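Cg6181-pa, isoform A (Drosophila melanogaster, PDB 2VXG) acts in mRNA degradation, where it seems to take part in decapping, and is required for silencing a subset of endogenous miRNA targets. Local coordinates at residues 76-86 against 123-134. Numbering follows the deposited sequence.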
loop_
_atom_site.group_PDB
_atom_site.type_symbol
_atom_site.label_atom_id
_atom_site.label_comp_id
_atom_site.label_asym_id
_atom_site.label_seq_id
_atom_site.Cartn_x
_atom_site.Cartn_y
_atom_site.Cartn_z
ATOM N N GLN A 76 5.862 3.663 -3.595
ATOM C CA GLN A 76 6.817 2.548 -3.481
ATOM C C GLN A 76 7.190 2.335 -2.049
ATOM O O GLN A 76 7.219 1.228 -1.564
ATOM C CB GLN A 76 8.109 2.784 -4.254
ATOM C CG GLN A 76 9.113 1.570 -4.223
ATOM C CD GLN A 76 8.468 0.218 -4.582
ATOM O OE1 GLN A 76 7.571 0.161 -5.410
ATOM N NE2 GLN A 76 8.936 -0.880 -3.947
ATOM N N ARG A 77 7.502 3.437 -1.378
ATOM C CA ARG A 77 7.911 3.380 0.005
ATOM C C ARG A 77 6.793 2.814 0.876
ATOM O O ARG A 77 7.056 1.986 1.757
ATOM C CB ARG A 77 8.383 4.769 0.459
ATOM C CG ARG A 77 9.106 4.784 1.767
ATOM C CD ARG A 77 8.203 5.119 2.933
ATOM N NE ARG A 77 7.682 6.487 2.829
ATOM C CZ ARG A 77 7.472 7.304 3.847
ATOM N NH1 ARG A 77 7.762 6.929 5.096
ATOM N NH2 ARG A 77 6.979 8.522 3.602
ATOM N N TYR A 78 5.535 3.218 0.629
ATOM C CA TYR A 78 4.391 2.537 1.272
ATOM C C TYR A 78 4.221 1.087 0.901
ATOM O O TYR A 78 3.833 0.300 1.752
ATOM C CB TYR A 78 3.058 3.280 1.082
ATOM C CG TYR A 78 2.892 4.321 2.184
ATOM C CD1 TYR A 78 2.036 4.103 3.271
ATOM C CD2 TYR A 78 3.643 5.486 2.161
ATOM C CE1 TYR A 78 1.913 5.062 4.294
ATOM C CE2 TYR A 78 3.542 6.436 3.166
ATOM C CZ TYR A 78 2.680 6.219 4.231
ATOM O OH TYR A 78 2.583 7.175 5.242
ATOM N N LEU A 79 4.484 0.724 -0.357
ATOM C CA LEU A 79 4.444 -0.694 -0.738
ATOM C C LEU A 79 5.486 -1.447 0.061
ATOM O O LEU A 79 5.199 -2.515 0.576
ATOM C CB LEU A 79 4.768 -0.909 -2.210
ATOM C CG LEU A 79 3.690 -0.597 -3.213
ATOM C CD1 LEU A 79 4.243 -1.038 -4.579
ATOM C CD2 LEU A 79 2.374 -1.261 -2.807
ATOM N N ASN A 80 6.688 -0.885 0.110
ATOM C CA ASN A 80 7.781 -1.417 0.948
ATOM C C ASN A 80 7.367 -1.623 2.405
ATOM O O ASN A 80 7.492 -2.719 2.932
ATOM C CB ASN A 80 9.002 -0.498 0.914
ATOM C CG ASN A 80 9.770 -0.544 -0.432
ATOM O OD1 ASN A 80 9.557 -1.431 -1.254
ATOM N ND2 ASN A 80 10.670 0.430 -0.642
ATOM N N GLU A 81 6.919 -0.546 3.053
ATOM C CA GLU A 81 6.551 -0.598 4.477
ATOM C C GLU A 81 5.363 -1.474 4.730
ATOM O O GLU A 81 5.376 -2.237 5.677
ATOM C CB GLU A 81 6.266 0.771 5.065
ATOM C CG GLU A 81 7.427 1.706 5.059
ATOM C CD GLU A 81 8.491 1.467 6.083
ATOM O OE1 GLU A 81 8.399 0.570 6.967
ATOM O OE2 GLU A 81 9.469 2.239 5.998
ATOM N N ALA A 82 4.355 -1.419 3.859
ATOM C CA ALA A 82 3.190 -2.260 4.062
ATOM C C ALA A 82 3.555 -3.730 3.983
ATOM O O ALA A 82 3.107 -4.535 4.809
ATOM C CB ALA A 82 2.049 -1.898 3.095
ATOM N N LEU A 83 4.378 -4.118 3.006
ATOM C CA LEU A 83 4.829 -5.515 2.937
ATOM C C LEU A 83 5.579 -5.920 4.210
ATOM O O LEU A 83 5.355 -7.001 4.767
ATOM C CB LEU A 83 5.739 -5.735 1.702
ATOM C CG LEU A 83 6.408 -7.089 1.432
ATOM C CD1 LEU A 83 5.366 -8.096 0.946
ATOM C CD2 LEU A 83 7.505 -6.973 0.361
ATOM N N LEU A 84 6.503 -5.077 4.649
ATOM C CA LEU A 84 7.293 -5.367 5.871
ATOM C C LEU A 84 6.425 -5.471 7.113
ATOM O O LEU A 84 6.824 -6.106 8.059
ATOM C CB LEU A 84 8.377 -4.319 6.091
ATOM C CG LEU A 84 9.506 -4.235 5.050
ATOM C CD1 LEU A 84 10.417 -3.097 5.386
ATOM C CD2 LEU A 84 10.315 -5.562 4.976
ATOM N N ALA A 85 5.250 -4.835 7.096
ATOM C CA ALA A 85 4.292 -4.889 8.226
ATOM C C ALA A 85 3.322 -6.069 8.199
ATOM O O ALA A 85 2.587 -6.301 9.191
ATOM C CB ALA A 85 3.497 -3.589 8.301
ATOM N N ILE A 86 3.275 -6.804 7.091
ATOM C CA ILE A 86 2.471 -8.029 7.027
ATOM C C ILE A 86 2.855 -9.002 8.151
ATOM O O ILE A 86 4.023 -9.398 8.293
ATOM C CB ILE A 86 2.635 -8.775 5.696
ATOM C CG1 ILE A 86 2.075 -7.995 4.522
ATOM C CG2 ILE A 86 1.914 -10.138 5.723
ATOM C CD1 ILE A 86 2.222 -8.787 3.179
ATOM N N ASN A 123 13.923 -0.839 -7.391
ATOM C CA ASN A 123 13.189 -0.945 -6.139
ATOM C C ASN A 123 12.041 -1.962 -6.249
ATOM O O ASN A 123 11.845 -2.790 -5.367
ATOM C CB ASN A 123 12.659 0.434 -5.714
ATOM C CG ASN A 123 13.775 1.449 -5.540
ATOM O OD1 ASN A 123 14.319 1.600 -4.455
ATOM N ND2 ASN A 123 14.182 2.086 -6.652
ATOM N N VAL A 124 11.318 -1.916 -7.369
ATOM C CA VAL A 124 10.250 -2.886 -7.600
ATOM C C VAL A 124 10.855 -4.285 -7.838
ATOM O O VAL A 124 10.312 -5.294 -7.341
ATOM C CB VAL A 124 9.339 -2.445 -8.744
ATOM C CG1 VAL A 124 8.382 -3.559 -9.191
ATOM C CG2 VAL A 124 8.546 -1.188 -8.343
ATOM N N ARG A 125 11.979 -4.366 -8.560
ATOM C CA ARG A 125 12.621 -5.657 -8.734
ATOM C C ARG A 125 13.052 -6.255 -7.385
ATOM O O ARG A 125 12.879 -7.443 -7.151
ATOM C CB ARG A 125 13.796 -5.578 -9.708
ATOM C CG ARG A 125 13.392 -5.278 -11.176
ATOM C CD ARG A 125 14.691 -5.114 -12.006
ATOM N NE ARG A 125 15.316 -6.410 -12.226
ATOM C CZ ARG A 125 16.627 -6.646 -12.277
ATOM N NH1 ARG A 125 17.513 -5.668 -12.133
ATOM N NH2 ARG A 125 17.058 -7.894 -12.463
ATOM N N LEU A 126 13.533 -5.413 -6.486
ATOM C CA LEU A 126 13.907 -5.878 -5.172
ATOM C C LEU A 126 12.658 -6.306 -4.401
ATOM O O LEU A 126 12.685 -7.290 -3.652
ATOM C CB LEU A 126 14.600 -4.749 -4.379
ATOM C CG LEU A 126 15.009 -5.144 -2.957
ATOM C CD1 LEU A 126 16.056 -6.221 -3.023
ATOM C CD2 LEU A 126 15.509 -3.911 -2.217
ATOM N N LEU A 127 11.590 -5.528 -4.516
ATOM C CA LEU A 127 10.350 -5.892 -3.886
ATOM C C LEU A 127 9.851 -7.279 -4.317
ATOM O O LEU A 127 9.363 -8.020 -3.464
ATOM C CB LEU A 127 9.298 -4.786 -4.033
ATOM C CG LEU A 127 7.925 -4.974 -3.339
ATOM C CD1 LEU A 127 7.876 -4.595 -1.858
ATOM C CD2 LEU A 127 6.822 -4.186 -4.096
ATOM N N MET A 128 9.981 -7.611 -5.610
ATOM C CA MET A 128 9.575 -8.892 -6.174
ATOM C C MET A 128 10.379 -10.061 -5.565
ATOM O O MET A 128 9.820 -11.109 -5.236
ATOM C CB MET A 128 9.713 -8.843 -7.699
ATOM C CG MET A 128 8.720 -7.918 -8.382
ATOM S SD MET A 128 9.081 -7.591 -10.106
ATOM C CE MET A 128 9.764 -5.948 -10.112
ATOM N N LYS A 129 11.664 -9.841 -5.301
ATOM C CA LYS A 129 12.463 -10.828 -4.501
ATOM C C LYS A 129 11.976 -11.002 -3.056
ATOM O O LYS A 129 11.894 -12.127 -2.535
ATOM C CB LYS A 129 13.936 -10.447 -4.444
ATOM C CG LYS A 129 14.667 -10.562 -5.712
ATOM C CD LYS A 129 14.896 -12.007 -6.174
ATOM C CE LYS A 129 15.290 -12.013 -7.652
ATOM N NZ LYS A 129 15.810 -13.324 -8.101
ATOM N N ALA A 130 11.672 -9.894 -2.398
ATOM C CA ALA A 130 11.173 -9.929 -1.039
ATOM C C ALA A 130 9.854 -10.684 -0.958
ATOM O O ALA A 130 9.619 -11.406 0.007
ATOM C CB ALA A 130 10.969 -8.526 -0.518
ATOM N N ILE A 131 9.000 -10.471 -1.967
ATOM C CA ILE A 131 7.691 -11.094 -2.043
ATOM C C ILE A 131 7.826 -12.615 -2.054
ATOM O O ILE A 131 7.035 -13.321 -1.373
ATOM C CB ILE A 131 6.897 -10.602 -3.308
ATOM C CG1 ILE A 131 6.362 -9.183 -3.076
ATOM C CG2 ILE A 131 5.715 -11.541 -3.638
ATOM C CD1 ILE A 131 5.672 -8.617 -4.294
ATOM N N ILE A 132 8.827 -13.107 -2.793
ATOM C CA ILE A 132 9.095 -14.549 -2.870
ATOM C C ILE A 132 9.276 -15.135 -1.463
ATOM O O ILE A 132 8.766 -16.210 -1.174
ATOM C CB ILE A 132 10.294 -14.873 -3.802
ATOM C CG1 ILE A 132 9.960 -14.468 -5.251
ATOM C CG2 ILE A 132 10.648 -16.369 -3.720
ATOM C CD1 ILE A 132 11.037 -14.799 -6.282
ATOM N N THR A 133 9.946 -14.389 -0.576
ATOM C CA THR A 133 10.185 -14.824 0.810
ATOM C C THR A 133 8.905 -14.884 1.615
ATOM O O THR A 133 8.693 -15.807 2.392
ATOM C CB THR A 133 11.216 -13.913 1.520
ATOM O OG1 THR A 133 12.456 -13.977 0.807
ATOM C CG2 THR A 133 11.464 -14.357 2.943
ATOM N N TYR A 134 8.043 -13.897 1.432
ATOM C CA TYR A 134 6.735 -13.911 2.091
ATOM C C TYR A 134 5.846 -15.041 1.596
ATOM O O TYR A 134 5.104 -15.633 2.376
ATOM C CB TYR A 134 6.034 -12.577 1.891
ATOM C CG TYR A 134 6.570 -11.498 2.784
ATOM C CD1 TYR A 134 6.055 -11.309 4.059
ATOM C CD2 TYR A 134 7.563 -10.642 2.343
ATOM C CE1 TYR A 134 6.537 -10.315 4.865
ATOM C CE2 TYR A 134 8.055 -9.643 3.147
ATOM C CZ TYR A 134 7.531 -9.475 4.399
ATOM O OH TYR A 134 8.017 -8.468 5.198
HETATM O O HOH W 1 12.336 -2.153 -2.810
HETATM O O HOH W 2 6.561 -9.029 7.840
#
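Leu83 enters a hole on the facing helix formed by Leu127, Ala130, Ile131 and Tyr134, and its branches divide the work. From CB, the chain leaves with CG anti to the backbone N (chi1 177°), and CG comes 3.5 Å from Tyr134 CE2. One tip, CD1, lies over a face of the Tyr134 ring, 4.0 Å from the centroid and 23° off the normal, which meets the criteria for a CH-pi contact. The other, CD2, points between Ala130 CB and Leu127 CD1 and reaches Ile131 CG1 at 4.2 Å; its separation from Leu127 CD1, 3.3 Å, is tighter than usual for two methyl carbons. Leu127 returns the insertion, its side chain running past that of Leu83 in the opposite direction to sit among Gln76, Leu79, Asn80 and Leu83.

Water bridges flank this apolar centre. One water donates to Asn80 OD1 and to Asn123 O (2.7 Å), bridging the two helices through a single water. A second lies in the plane of the Tyr134 ring, at its edge: it accepts from Tyr134 OH and donates to Leu84 O and Ile86 O, so the phenol is tied to the C-terminal end of helix 73-85. Gln76, its chain bent at chi2, places OE1 3.4 Å from Val124 CG2, although the oxygen's hydrogen bond goes to His71.

The segment axes run nearly parallel, 14° apart and 11.0 Å at closest approach. Helix 54-66 packs against Leu79, and helix 91-114 against Val124 and Ile131. Reciprocal knobs-into-holes packing between near-parallel helices is consistent with the all-helical C-terminal domain of Ge-1, in which helix 91-114 separates the two helices in sequence and whose family belongs to the TPR clan.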